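Local atomic coordinates of polymerase X (Deinococcus radiodurans, PDB entry 2W9M), a protein that probably catalyses template-directed addition of deoxyribonucleotides to DNA as a family X polymerase, and carries a C-terminal PHP domain that binds three zinc ions. Residues A[329-334]-A[356-361]; A[335-340]-A[380-385]; A[345-350]-A[515-520]; A[395-400]-A[420-425]; A[454-459]-A[485-490]. All coordinates share one frame; numbering follows the deposited sequence.

Interaction 1 (A[329-334]-A[356-361]); sequences GMIHTH and HEFLGT. With ZN (zinc ion), chain D.
G329 CA sits over one face of the F358 ring, toward its rim, 3.5 Å from the centroid, a CH-pi contact where a side chain would collide. M330 pairs in parallel with L359 in a beta-alpha-beta unit of the PHP domain, its N bonding to F358 O and its O receiving G360 N (2.8 Å). Its side chain, bent at chi2 and chi3, lays SD over one face of the H356 imidazole, 3.7 Å from the centroid; H356 ND1 is held by L327 O. With an alanine in place of H356, the M330 sulfur would probably lose its aromatic partner. I331 CA comes to 3.6 Å from G360 CA, leaving G360 no room for a side chain. H332 binds a zinc ion through NE2, its ND1 held by E487. After a beta bulge, T333 grips G360 O twice, through N (3.1 Å) and OG1 (2.8 Å). H334 NE2 shares that zinc, with E401 and D516; the T333 bonds probably steady the backbone between two metal ligands.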
# COMPACT_ATOMS: atom_id res chain seq x y z
N GLY A 329 -14.35 -11.12 0.31
CA GLY A 329 -14.53 -10.15 -0.76
C GLY A 329 -13.33 -9.27 -0.96
O GLY A 329 -12.89 -8.59 -0.04
N MET A 330 -12.79 -9.28 -2.18
CA MET A 330 -11.64 -8.44 -2.52
C MET A 330 -12.09 -7.22 -3.33
O MET A 330 -12.07 -7.24 -4.57
CB MET A 330 -10.60 -9.24 -3.29
CG MET A 330 -9.95 -10.35 -2.48
SD MET A 330 -8.57 -9.78 -1.45
CE MET A 330 -9.42 -8.77 -0.24
N ILE A 331 -12.48 -6.16 -2.64
CA ILE A 331 -13.06 -5.01 -3.31
C ILE A 331 -12.05 -3.89 -3.54
O ILE A 331 -10.93 -3.92 -3.01
CB ILE A 331 -14.30 -4.45 -2.57
CG1 ILE A 331 -13.89 -3.84 -1.22
CG2 ILE A 331 -15.34 -5.55 -2.39
CD1 ILE A 331 -15.04 -3.21 -0.47
N HIS A 332 -12.46 -2.90 -4.32
CA HIS A 332 -11.60 -1.79 -4.72
C HIS A 332 -10.36 -2.30 -5.46
O HIS A 332 -9.24 -2.19 -4.97
CB HIS A 332 -11.23 -0.93 -3.51
CG HIS A 332 -10.50 0.32 -3.87
ND1 HIS A 332 -9.85 1.10 -2.93
CD2 HIS A 332 -10.31 0.93 -5.06
CE1 HIS A 332 -9.30 2.14 -3.53
NE2 HIS A 332 -9.56 2.06 -4.83
N THR A 333 -10.57 -2.85 -6.65
CA THR A 333 -9.49 -3.29 -7.51
C THR A 333 -9.59 -2.55 -8.84
O THR A 333 -10.65 -2.05 -9.20
CB THR A 333 -9.58 -4.80 -7.78
OG1 THR A 333 -10.81 -5.09 -8.45
CG2 THR A 333 -9.53 -5.58 -6.47
N HIS A 334 -8.48 -2.46 -9.57
CA HIS A 334 -8.48 -1.76 -10.85
C HIS A 334 -8.17 -2.68 -12.02
O HIS A 334 -7.47 -3.68 -11.87
CB HIS A 334 -7.50 -0.58 -10.82
CG HIS A 334 -7.89 0.51 -9.87
ND1 HIS A 334 -8.50 1.67 -10.28
CD2 HIS A 334 -7.78 0.59 -8.52
CE1 HIS A 334 -8.74 2.43 -9.23
NE2 HIS A 334 -8.32 1.80 -8.15
N HIS A 356 -10.07 -16.45 -2.23
CA HIS A 356 -11.15 -15.55 -1.84
C HIS A 356 -12.44 -15.90 -2.57
O HIS A 356 -12.46 -16.82 -3.39
CB HIS A 356 -10.75 -14.09 -2.07
CG HIS A 356 -9.42 -13.73 -1.49
ND1 HIS A 356 -9.20 -13.64 -0.13
CD2 HIS A 356 -8.24 -13.43 -2.08
CE1 HIS A 356 -7.94 -13.31 0.09
NE2 HIS A 356 -7.33 -13.18 -1.08
N GLU A 357 -13.51 -15.18 -2.27
CA GLU A 357 -14.83 -15.54 -2.77
C GLU A 357 -15.31 -14.71 -3.96
O GLU A 357 -15.83 -15.26 -4.92
CB GLU A 357 -15.85 -15.47 -1.64
CG GLU A 357 -17.29 -15.68 -2.08
CD GLU A 357 -18.25 -15.82 -0.91
OE1 GLU A 357 -19.41 -15.38 -1.05
OE2 GLU A 357 -17.83 -16.36 0.14
N PHE A 358 -15.13 -13.39 -3.90
CA PHE A 358 -15.60 -12.53 -4.99
C PHE A 358 -14.74 -11.28 -5.19
O PHE A 358 -13.99 -10.88 -4.30
CB PHE A 358 -17.08 -12.16 -4.79
CG PHE A 358 -17.33 -11.21 -3.64
CD1 PHE A 358 -17.45 -11.69 -2.35
CD2 PHE A 358 -17.46 -9.85 -3.87
CE1 PHE A 358 -17.69 -10.82 -1.29
CE2 PHE A 358 -17.69 -8.97 -2.82
CZ PHE A 358 -17.80 -9.46 -1.53
N LEU A 359 -14.85 -10.69 -6.38
CA LEU A 359 -14.05 -9.53 -6.74
C LEU A 359 -14.89 -8.26 -6.77
O LEU A 359 -16.00 -8.25 -7.29
CB LEU A 359 -13.40 -9.73 -8.12
CG LEU A 359 -12.66 -8.52 -8.71
CD1 LEU A 359 -11.28 -8.35 -8.09
CD2 LEU A 359 -12.55 -8.66 -10.22
N GLY A 360 -14.33 -7.19 -6.21
CA GLY A 360 -14.97 -5.90 -6.25
C GLY A 360 -14.31 -4.98 -7.26
O GLY A 360 -13.18 -4.52 -7.07
N THR A 361 -15.03 -4.71 -8.34
CA THR A 361 -14.59 -3.78 -9.37
C THR A 361 -14.64 -2.35 -8.84
O THR A 361 -15.53 -2.01 -8.06
CB THR A 361 -15.51 -3.91 -10.60
OG1 THR A 361 -15.00 -4.95 -11.45
CG2 THR A 361 -15.57 -2.61 -11.38
ZN ZN D . -8.00 2.96 -6.20

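Interaction 2 (A[335-340]-A[380-385]); sequences STWSDG and REQLKE. With ZN (zinc ion), chain C.
The loop 335-340 passes the flank of helix 376-391, W337 and Q382 being the nearest pair with CA atoms 7.5 Å apart. It follows the first strand of the PHP domain's parallel sheet and opens with an ST turn, in which S335 OG accepts W337 N. W337 carries the contact: its indole spans the side of the helix, with Q382 CB over the centre of the six-membered ring, 3.8 Å from the centroid. Q382 has CG anti to its own N (chi1 -179°) and runs on extended beneath the indole, bringing NE2 to 3.6 Å from W337 CB, its amide plane steeply inclined to the ring; that NE2 also makes a weak hydrogen bond to D363. At the far rim, W337 CH2 meets E381 CB at 3.7 Å. A leucine in place of W337 would probably uncover this flank of the helix and leave the E385 carboxylate without its indole donor. D339 binds a zinc ion through both carboxylate oxygens, with H364 and H518 as the other protein ligands. The W337 NE1 to E385 OE1 hydrogen bond is 3.0 Å long and nearly straight (172°), lying in the indole plane but arriving from above the carboxylate plane.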
# COMPACT_ATOMS: atom_id res chain seq x y z
N SER A 335 -8.71 -2.35 -13.19
CA SER A 335 -8.55 -3.17 -14.38
C SER A 335 -8.03 -2.34 -15.54
O SER A 335 -7.78 -1.14 -15.42
CB SER A 335 -9.89 -3.79 -14.78
OG SER A 335 -10.75 -2.81 -15.35
N THR A 336 -7.88 -2.99 -16.69
CA THR A 336 -7.47 -2.34 -17.92
C THR A 336 -8.38 -1.18 -18.33
O THR A 336 -7.94 -0.23 -18.98
CB THR A 336 -7.36 -3.37 -19.06
OG1 THR A 336 -6.00 -3.79 -19.18
CG2 THR A 336 -7.82 -2.77 -20.38
N TRP A 337 -9.65 -1.24 -17.92
CA TRP A 337 -10.60 -0.15 -18.17
C TRP A 337 -10.09 1.19 -17.65
O TRP A 337 -10.37 2.25 -18.22
CB TRP A 337 -11.96 -0.45 -17.53
CG TRP A 337 -12.74 -1.49 -18.24
CD1 TRP A 337 -12.67 -2.84 -18.06
CD2 TRP A 337 -13.72 -1.27 -19.26
NE1 TRP A 337 -13.55 -3.48 -18.90
CE2 TRP A 337 -14.20 -2.53 -19.66
CE3 TRP A 337 -14.23 -0.13 -19.89
CZ2 TRP A 337 -15.17 -2.69 -20.65
CZ3 TRP A 337 -15.19 -0.28 -20.87
CH2 TRP A 337 -15.65 -1.55 -21.24
N SER A 338 -9.34 1.15 -16.55
CA SER A 338 -8.83 2.35 -15.91
C SER A 338 -7.31 2.42 -16.08
O SER A 338 -6.80 2.50 -17.20
CB SER A 338 -9.19 2.34 -14.42
OG SER A 338 -9.22 3.64 -13.88
N ASP A 339 -6.59 2.38 -14.96
CA ASP A 339 -5.14 2.36 -14.99
C ASP A 339 -4.56 1.06 -14.44
O ASP A 339 -3.45 1.03 -13.94
CB ASP A 339 -4.56 3.57 -14.25
CG ASP A 339 -4.90 3.57 -12.77
OD1 ASP A 339 -5.77 2.78 -12.35
OD2 ASP A 339 -4.29 4.36 -12.02
N GLY A 340 -5.33 -0.02 -14.54
CA GLY A 340 -4.85 -1.34 -14.16
C GLY A 340 -4.10 -2.00 -15.31
O GLY A 340 -4.03 -1.45 -16.41
N ARG A 380 -20.82 2.40 -18.62
CA ARG A 380 -21.95 1.57 -19.04
C ARG A 380 -21.45 0.36 -19.82
O ARG A 380 -21.98 -0.74 -19.68
CB ARG A 380 -22.97 2.38 -19.85
CG ARG A 380 -23.46 3.64 -19.15
CD ARG A 380 -24.97 3.82 -19.27
NE ARG A 380 -25.46 3.74 -20.64
CZ ARG A 380 -25.91 2.63 -21.22
NH1 ARG A 380 -25.93 1.49 -20.54
NH2 ARG A 380 -26.34 2.65 -22.48
N GLU A 381 -20.41 0.57 -20.63
CA GLU A 381 -19.77 -0.52 -21.35
C GLU A 381 -19.08 -1.52 -20.42
O GLU A 381 -19.13 -2.73 -20.66
CB GLU A 381 -18.78 0.02 -22.39
CG GLU A 381 -19.45 0.77 -23.53
CD GLU A 381 -18.48 1.12 -24.66
OE1 GLU A 381 -18.80 0.81 -25.82
OE2 GLU A 381 -17.41 1.69 -24.37
N GLN A 382 -18.46 -1.02 -19.36
CA GLN A 382 -17.84 -1.91 -18.38
C GLN A 382 -18.90 -2.78 -17.71
O GLN A 382 -18.70 -3.99 -17.52
CB GLN A 382 -17.06 -1.13 -17.32
CG GLN A 382 -16.38 -2.01 -16.27
CD GLN A 382 -15.77 -1.20 -15.14
OE1 GLN A 382 -16.47 -0.61 -14.32
NE2 GLN A 382 -14.44 -1.18 -15.08
N LEU A 383 -20.03 -2.17 -17.36
CA LEU A 383 -21.11 -2.89 -16.69
C LEU A 383 -21.67 -4.01 -17.57
O LEU A 383 -22.00 -5.08 -17.07
CB LEU A 383 -22.22 -1.92 -16.25
CG LEU A 383 -21.85 -1.00 -15.07
CD1 LEU A 383 -22.85 0.14 -14.92
CD2 LEU A 383 -21.73 -1.78 -13.77
N LYS A 384 -21.75 -3.77 -18.88
CA LYS A 384 -22.16 -4.82 -19.81
C LYS A 384 -21.19 -5.99 -19.76
O LYS A 384 -21.60 -7.15 -19.69
CB LYS A 384 -22.27 -4.28 -21.24
CG LYS A 384 -23.59 -3.61 -21.56
CD LYS A 384 -24.17 -2.89 -20.33
CE LYS A 384 -25.15 -1.80 -20.73
NZ LYS A 384 -24.48 -0.69 -21.47
N GLU A 385 -19.89 -5.69 -19.79
CA GLU A 385 -18.87 -6.73 -19.70
C GLU A 385 -18.96 -7.51 -18.40
O GLU A 385 -18.81 -8.73 -18.39
CB GLU A 385 -17.47 -6.13 -19.85
CG GLU A 385 -16.35 -7.06 -19.38
CD GLU A 385 -14.97 -6.54 -19.74
OE1 GLU A 385 -14.13 -6.40 -18.83
OE2 GLU A 385 -14.73 -6.26 -20.94
ZN ZN C . -5.38 3.88 -10.06

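Interaction 3 (A[345-350]-A[515-520]); sequences REMAEA and TDAHVP. With ZN (zinc ion), chain D; ZN (zinc ion), chain C.
M347 is the knob of this contact: its thioether reaches from helix 344-353 into the bend of loop 515-520, between A517 on one side and the V519-P520 peptide on another. The chain bends at chi2 and chi3 (both -71°), which curls the methyl group in toward the loop instead of letting it run out straight. CE meets A517 CB at 3.8 Å, methyl against methyl. SD sits against the backbone, 3.5 Å from P520 N and 3.7 Å from V519 C, with P520 CD a little farther off at 4.0 Å. One turn along the helix, A350 supplies a low bump, its CB 4.1 Å from P520 CB, so the proline ring is met by the methionine sulfur and the alanine methyl together. M347 also leans on L359 of the neighbouring strand, and A350 on L523, which continues the apolar packing beyond the loop. Away from the helix, the loop binds metal. D516 OD1 binds one zinc ion at 2.4 Å and H518 NE2 another at 2.1 Å, while A517, between them, turns its methyl to the helix; D516 OD2 bonds to N489. No hydrogen bond links the two segments; the helix meets the back of the metal-binding loop through dispersion contacts, while D516 OD1 and H518 NE2 face the zinc ions.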
# COMPACT_ATOMS: atom_id res chain seq x y z
N ARG A 345 -11.53 -10.18 -16.00
CA ARG A 345 -11.55 -11.64 -15.90
C ARG A 345 -10.28 -12.16 -15.23
O ARG A 345 -10.36 -13.01 -14.34
CB ARG A 345 -11.75 -12.31 -17.27
CG ARG A 345 -11.90 -13.83 -17.17
CD ARG A 345 -11.89 -14.52 -18.53
NE ARG A 345 -13.21 -14.58 -19.16
CZ ARG A 345 -13.62 -13.76 -20.12
NH1 ARG A 345 -12.82 -12.80 -20.56
NH2 ARG A 345 -14.84 -13.89 -20.63
N GLU A 346 -9.12 -11.66 -15.65
CA GLU A 346 -7.85 -12.08 -15.06
C GLU A 346 -7.84 -11.78 -13.56
O GLU A 346 -7.41 -12.61 -12.75
CB GLU A 346 -6.66 -11.39 -15.74
CG GLU A 346 -6.65 -11.51 -17.26
CD GLU A 346 -5.45 -10.82 -17.90
OE1 GLU A 346 -5.64 -9.85 -18.65
OE2 GLU A 346 -4.31 -11.27 -17.64
N MET A 347 -8.31 -10.59 -13.19
CA MET A 347 -8.39 -10.19 -11.79
C MET A 347 -9.33 -11.09 -10.99
O MET A 347 -8.99 -11.56 -9.91
CB MET A 347 -8.80 -8.72 -11.65
CG MET A 347 -7.80 -7.74 -12.25
SD MET A 347 -6.27 -7.62 -11.29
CE MET A 347 -6.86 -6.74 -9.85
N ALA A 348 -10.52 -11.35 -11.53
CA ALA A 348 -11.48 -12.23 -10.87
C ALA A 348 -10.93 -13.65 -10.69
O ALA A 348 -11.00 -14.21 -9.60
CB ALA A 348 -12.80 -12.27 -11.62
N GLU A 349 -10.39 -14.22 -11.76
CA GLU A 349 -9.72 -15.52 -11.68
C GLU A 349 -8.63 -15.49 -10.62
O GLU A 349 -8.47 -16.45 -9.86
CB GLU A 349 -9.09 -15.90 -13.03
CG GLU A 349 -9.87 -16.92 -13.85
CD GLU A 349 -10.69 -16.28 -14.95
OE1 GLU A 349 -10.32 -16.44 -16.14
OE2 GLU A 349 -11.70 -15.62 -14.63
N ALA A 350 -7.88 -14.40 -10.57
CA ALA A 350 -6.79 -14.26 -9.61
C ALA A 350 -7.29 -14.30 -8.16
O ALA A 350 -6.68 -14.96 -7.31
CB ALA A 350 -6.01 -12.98 -9.87
N THR A 515 -7.08 -3.94 -1.15
CA THR A 515 -5.74 -3.98 -1.72
C THR A 515 -5.47 -2.83 -2.70
O THR A 515 -4.32 -2.43 -2.89
CB THR A 515 -5.51 -5.31 -2.46
OG1 THR A 515 -6.50 -5.46 -3.49
CG2 THR A 515 -5.63 -6.48 -1.50
N ASP A 516 -6.53 -2.32 -3.33
CA ASP A 516 -6.38 -1.31 -4.37
C ASP A 516 -5.48 -1.84 -5.49
O ASP A 516 -4.70 -1.09 -6.09
CB ASP A 516 -5.80 -0.02 -3.79
CG ASP A 516 -6.10 1.20 -4.64
OD1 ASP A 516 -6.64 1.02 -5.75
OD2 ASP A 516 -5.79 2.33 -4.22
N ALA A 517 -5.60 -3.13 -5.78
CA ALA A 517 -4.76 -3.79 -6.77
C ALA A 517 -4.90 -3.21 -8.18
O ALA A 517 -6.01 -3.10 -8.72
CB ALA A 517 -5.05 -5.29 -6.79
N HIS A 518 -3.78 -2.85 -8.78
CA HIS A 518 -3.76 -2.40 -10.17
C HIS A 518 -3.24 -3.50 -11.09
O HIS A 518 -3.09 -3.32 -12.29
CB HIS A 518 -2.92 -1.14 -10.31
CG HIS A 518 -3.60 0.09 -9.80
ND1 HIS A 518 -3.78 0.35 -8.46
CD2 HIS A 518 -4.17 1.13 -10.46
CE1 HIS A 518 -4.42 1.49 -8.31
NE2 HIS A 518 -4.67 1.99 -9.51
N VAL A 519 -2.98 -4.66 -10.49
CA VAL A 519 -2.35 -5.78 -11.15
C VAL A 519 -2.71 -7.02 -10.33
O VAL A 519 -2.93 -6.92 -9.13
CB VAL A 519 -0.82 -5.57 -11.20
CG1 VAL A 519 -0.06 -6.81 -10.76
CG2 VAL A 519 -0.39 -5.11 -12.59
N PRO A 520 -2.80 -8.19 -10.98
CA PRO A 520 -3.24 -9.40 -10.27
C PRO A 520 -2.42 -9.70 -9.01
O PRO A 520 -2.97 -10.09 -7.98
CB PRO A 520 -3.05 -10.51 -11.31
CG PRO A 520 -3.07 -9.82 -12.62
CD PRO A 520 -2.48 -8.46 -12.39
ZN ZN D . -8.00 2.96 -6.20
ZN ZN C . -5.38 3.88 -10.06

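Interaction 4 (A[395-400]-A[420-425]); sequences PIVAGS and LDYVVV
This is a loosely bonded parallel strand contact in the core of the PHP domain, joining neighbouring strands 396-403 and 422-426 of the seven-stranded sheet, irregular where the second strand begins. There D421 takes both backbone polar atoms of A398: A398 O accepts D421 N at 2.8 Å, in the carbonyl plane, and A398 N donates to D421 OD2 at 2.9 Å, so the side chain closes a ring with the opposing backbone. With chi1 of -61°, D421 CG stands beside its own N, which turns the carboxylate back toward A398. V397 CG1 wedges between D421 CB (3.4 Å) and Y422 CD2 (3.5 Å). Y422 CE2 is 3.4 Å from G399 CA, where a side chain would strike the ring; its hydroxyl bonds to H332 N. Beyond, V424 N bonds to S400 O, and L420 CD1 packs on S400 CB at 3.6 Å. Helix 376-391 covers A398 through L383 and I386, helix 549-561 meets V397 and D421, and strand 358-364 borders V397.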
# COMPACT_ATOMS: atom_id res chain seq x y z
N PRO A 395 -17.74 -14.55 -9.87
CA PRO A 395 -18.30 -13.83 -8.72
C PRO A 395 -17.79 -12.40 -8.66
O PRO A 395 -16.71 -12.16 -8.13
CB PRO A 395 -17.77 -14.62 -7.51
CG PRO A 395 -17.01 -15.81 -8.08
CD PRO A 395 -16.62 -15.42 -9.47
N ILE A 396 -18.57 -11.46 -9.20
CA ILE A 396 -18.15 -10.06 -9.27
C ILE A 396 -19.23 -9.11 -8.73
O ILE A 396 -20.42 -9.35 -8.89
CB ILE A 396 -17.80 -9.64 -10.72
CG1 ILE A 396 -16.81 -10.62 -11.34
CG2 ILE A 396 -17.23 -8.23 -10.75
CD1 ILE A 396 -16.43 -10.27 -12.76
N VAL A 397 -18.77 -8.03 -8.10
CA VAL A 397 -19.64 -6.96 -7.65
C VAL A 397 -19.14 -5.66 -8.31
O VAL A 397 -17.97 -5.33 -8.22
CB VAL A 397 -19.60 -6.84 -6.11
CG1 VAL A 397 -20.10 -5.49 -5.65
CG2 VAL A 397 -20.42 -7.96 -5.47
N ALA A 398 -20.03 -4.96 -9.00
CA ALA A 398 -19.63 -3.79 -9.78
C ALA A 398 -19.56 -2.53 -8.94
O ALA A 398 -20.53 -2.16 -8.27
CB ALA A 398 -20.55 -3.59 -10.96
N GLY A 399 -18.42 -1.87 -8.97
CA GLY A 399 -18.27 -0.62 -8.26
C GLY A 399 -17.51 0.41 -9.07
O GLY A 399 -17.21 0.20 -10.25
N SER A 400 -17.20 1.53 -8.43
CA SER A 400 -16.41 2.57 -9.06
C SER A 400 -15.70 3.36 -7.98
O SER A 400 -16.23 3.53 -6.89
CB SER A 400 -17.31 3.49 -9.89
OG SER A 400 -16.60 4.63 -10.34
N LEU A 420 -24.59 1.01 -9.69
CA LEU A 420 -23.48 0.27 -9.11
C LEU A 420 -23.90 -0.55 -7.89
O LEU A 420 -24.85 -0.20 -7.18
CB LEU A 420 -22.35 1.24 -8.75
CG LEU A 420 -21.74 1.99 -9.94
CD1 LEU A 420 -20.88 3.16 -9.49
CD2 LEU A 420 -20.94 1.03 -10.81
N ASP A 421 -23.19 -1.64 -7.65
CA ASP A 421 -23.44 -2.46 -6.47
C ASP A 421 -22.85 -1.80 -5.23
O ASP A 421 -23.37 -1.98 -4.12
CB ASP A 421 -22.87 -3.86 -6.66
CG ASP A 421 -23.50 -4.58 -7.84
OD1 ASP A 421 -24.68 -4.31 -8.14
OD2 ASP A 421 -22.82 -5.42 -8.46
N TYR A 422 -21.77 -1.05 -5.42
CA TYR A 422 -21.16 -0.29 -4.33
C TYR A 422 -20.30 0.85 -4.87
O TYR A 422 -19.78 0.77 -5.98
CB TYR A 422 -20.34 -1.20 -3.42
CG TYR A 422 -18.97 -1.54 -3.95
CD1 TYR A 422 -17.82 -1.09 -3.30
CD2 TYR A 422 -18.82 -2.32 -5.08
CE1 TYR A 422 -16.57 -1.40 -3.79
CE2 TYR A 422 -17.58 -2.64 -5.56
CZ TYR A 422 -16.45 -2.18 -4.91
OH TYR A 422 -15.21 -2.50 -5.40
N VAL A 423 -20.16 1.90 -4.07
CA VAL A 423 -19.43 3.10 -4.45
C VAL A 423 -18.29 3.41 -3.48
O VAL A 423 -18.51 3.50 -2.27
CB VAL A 423 -20.35 4.32 -4.48
CG1 VAL A 423 -19.57 5.56 -4.89
CG2 VAL A 423 -21.54 4.07 -5.40
N VAL A 424 -17.08 3.57 -4.00
CA VAL A 424 -15.95 4.05 -3.21
C VAL A 424 -15.73 5.52 -3.56
O VAL A 424 -15.77 5.89 -4.73
CB VAL A 424 -14.65 3.26 -3.51
CG1 VAL A 424 -13.47 3.82 -2.72
CG2 VAL A 424 -14.83 1.78 -3.23
N VAL A 425 -15.50 6.36 -2.55
CA VAL A 425 -15.14 7.76 -2.79
C VAL A 425 -13.72 8.05 -2.34
O VAL A 425 -13.25 7.49 -1.34
CB VAL A 425 -16.12 8.74 -2.11
CG1 VAL A 425 -17.53 8.49 -2.61
CG2 VAL A 425 -16.05 8.61 -0.61

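Interaction 5 (A[454-459]-A[485-490]); sequences LGHATG and VVEINA. With ZN (zinc ion), chain E.
E487 and H456 are brought together by contrasting torsions: E487 CG is anti to its N (chi1 166°) and the chain runs on extended toward the H456 backbone, whereas H456 CG stands between its own N and carbonyl carbon (chi1 43°), swinging the imidazole toward the metal. E487 OE2 accepts H456 N at 3.1 Å, almost straight at 175°, and N489 ND2 at 2.8 Å; the two donors come from opposite faces of the carboxylate. N489 lies alongside H456, its ND2 3.7 Å from H456 CD2 at the ring edge; N489 ND2 also bonds to D516 OD2. E487 OE1 bonds to N514 and H332. Before this corner, L454 pairs in parallel with the strand 485-489 of the PHP domain: its N donates to V485 O and its O receives E487 N. A water bridges the two segments, giving hydrogen bonds to L454 O and E487 O and accepting one from A457 N (2.8 Å). H456 NE2 binds a zinc ion at 2.4 Å, shared with E401 and H428. E487 thus acts as a second-shell residue, probably steadying the backbone of H456 and the ring of H332, and its negative charge would be expected to polarise the H332 imidazole.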
# COMPACT_ATOMS: atom_id res chain seq x y z
N LEU A 454 -15.13 4.93 2.13
CA LEU A 454 -14.17 6.02 1.95
C LEU A 454 -12.77 5.47 1.65
O LEU A 454 -12.17 4.81 2.50
CB LEU A 454 -14.12 6.90 3.21
CG LEU A 454 -12.94 7.88 3.27
CD1 LEU A 454 -13.02 8.91 2.14
CD2 LEU A 454 -12.87 8.58 4.61
N GLY A 455 -12.26 5.73 0.45
CA GLY A 455 -10.94 5.25 0.06
C GLY A 455 -9.80 6.00 0.73
O GLY A 455 -9.94 7.18 1.03
N HIS A 456 -8.67 5.32 0.93
CA HIS A 456 -7.47 5.88 1.59
C HIS A 456 -7.65 7.29 2.15
O HIS A 456 -7.19 8.27 1.56
CB HIS A 456 -6.28 5.84 0.63
CG HIS A 456 -6.62 6.26 -0.76
ND1 HIS A 456 -6.81 7.58 -1.12
CD2 HIS A 456 -6.82 5.54 -1.89
CE1 HIS A 456 -7.10 7.66 -2.40
NE2 HIS A 456 -7.12 6.43 -2.90
N ALA A 457 -8.29 7.38 3.32
CA ALA A 457 -8.72 8.66 3.88
C ALA A 457 -7.77 9.85 3.72
O ALA A 457 -8.19 10.96 3.39
CB ALA A 457 -9.09 8.49 5.36
N THR A 458 -6.48 9.62 3.96
CA THR A 458 -5.52 10.70 4.14
C THR A 458 -4.73 11.10 2.88
O THR A 458 -4.18 12.19 2.81
CB THR A 458 -4.56 10.37 5.29
OG1 THR A 458 -5.17 10.74 6.53
CG2 THR A 458 -3.24 11.10 5.13
N GLY A 459 -4.69 10.21 1.90
CA GLY A 459 -3.98 10.48 0.66
C GLY A 459 -2.47 10.37 0.79
O GLY A 459 -1.73 10.65 -0.15
N VAL A 485 -18.41 2.92 5.60
CA VAL A 485 -17.24 2.18 6.05
C VAL A 485 -15.95 2.82 5.56
O VAL A 485 -15.88 3.31 4.45
CB VAL A 485 -17.31 0.67 5.68
CG1 VAL A 485 -18.53 0.39 4.83
CG2 VAL A 485 -16.04 0.21 5.00
N VAL A 486 -14.93 2.83 6.42
CA VAL A 486 -13.67 3.49 6.11
C VAL A 486 -12.62 2.46 5.71
O VAL A 486 -12.51 1.40 6.32
CB VAL A 486 -13.19 4.38 7.27
CG1 VAL A 486 -13.45 3.72 8.60
CG2 VAL A 486 -11.71 4.72 7.12
N GLU A 487 -11.86 2.77 4.67
CA GLU A 487 -10.94 1.81 4.09
C GLU A 487 -9.59 1.81 4.79
O GLU A 487 -9.05 2.85 5.15
CB GLU A 487 -10.75 2.10 2.59
CG GLU A 487 -9.57 1.40 1.93
CD GLU A 487 -9.54 1.61 0.42
OE1 GLU A 487 -10.35 0.96 -0.28
OE2 GLU A 487 -8.72 2.42 -0.07
N ILE A 488 -9.05 0.61 5.00
CA ILE A 488 -7.66 0.45 5.37
C ILE A 488 -6.96 -0.07 4.13
O ILE A 488 -6.98 -1.27 3.84
CB ILE A 488 -7.48 -0.54 6.53
CG1 ILE A 488 -8.14 0.01 7.81
CG2 ILE A 488 -6.00 -0.82 6.77
CD1 ILE A 488 -8.10 -0.97 8.96
N ASN A 489 -6.36 0.84 3.37
CA ASN A 489 -5.78 0.51 2.09
C ASN A 489 -4.54 -0.34 2.27
O ASN A 489 -3.54 0.10 2.85
CB ASN A 489 -5.46 1.79 1.30
CG ASN A 489 -5.25 1.52 -0.18
OD1 ASN A 489 -4.29 0.86 -0.57
ND2 ASN A 489 -6.15 2.05 -1.00
N ALA A 490 -4.61 -1.58 1.79
CA ALA A 490 -3.55 -2.56 2.00
C ALA A 490 -2.30 -2.34 1.15
O ALA A 490 -1.27 -2.95 1.41
CB ALA A 490 -4.09 -3.97 1.80
ZN ZN E . -7.44 5.70 -5.20
O HOH W 1 -9.75 5.18 4.16

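Overall arrangement
Interactions 1, 4 and 5 are strand pairings in one parallel sheet, while interactions 2 and 3 tie its loops to flanking helices; four of the five supply zinc ligands. Interactions 1 and 3, with centres 8 Å apart, share one zinc: H332, H334 and D516 bind it with E401. Interactions 2 and 3 share a second, held by D339 and H518 together with H364. Interaction 5 provides H456 for the third, with H428 and E401, which also binds the first zinc ion. Interaction 4 holds no ligand, but its centre is 9 Å from that of interaction 1, and Y422 OH lies 2.7 Å from T361 O. Interactions 4 and 5 meet at V425 O and G455 N, 2.7 Å apart.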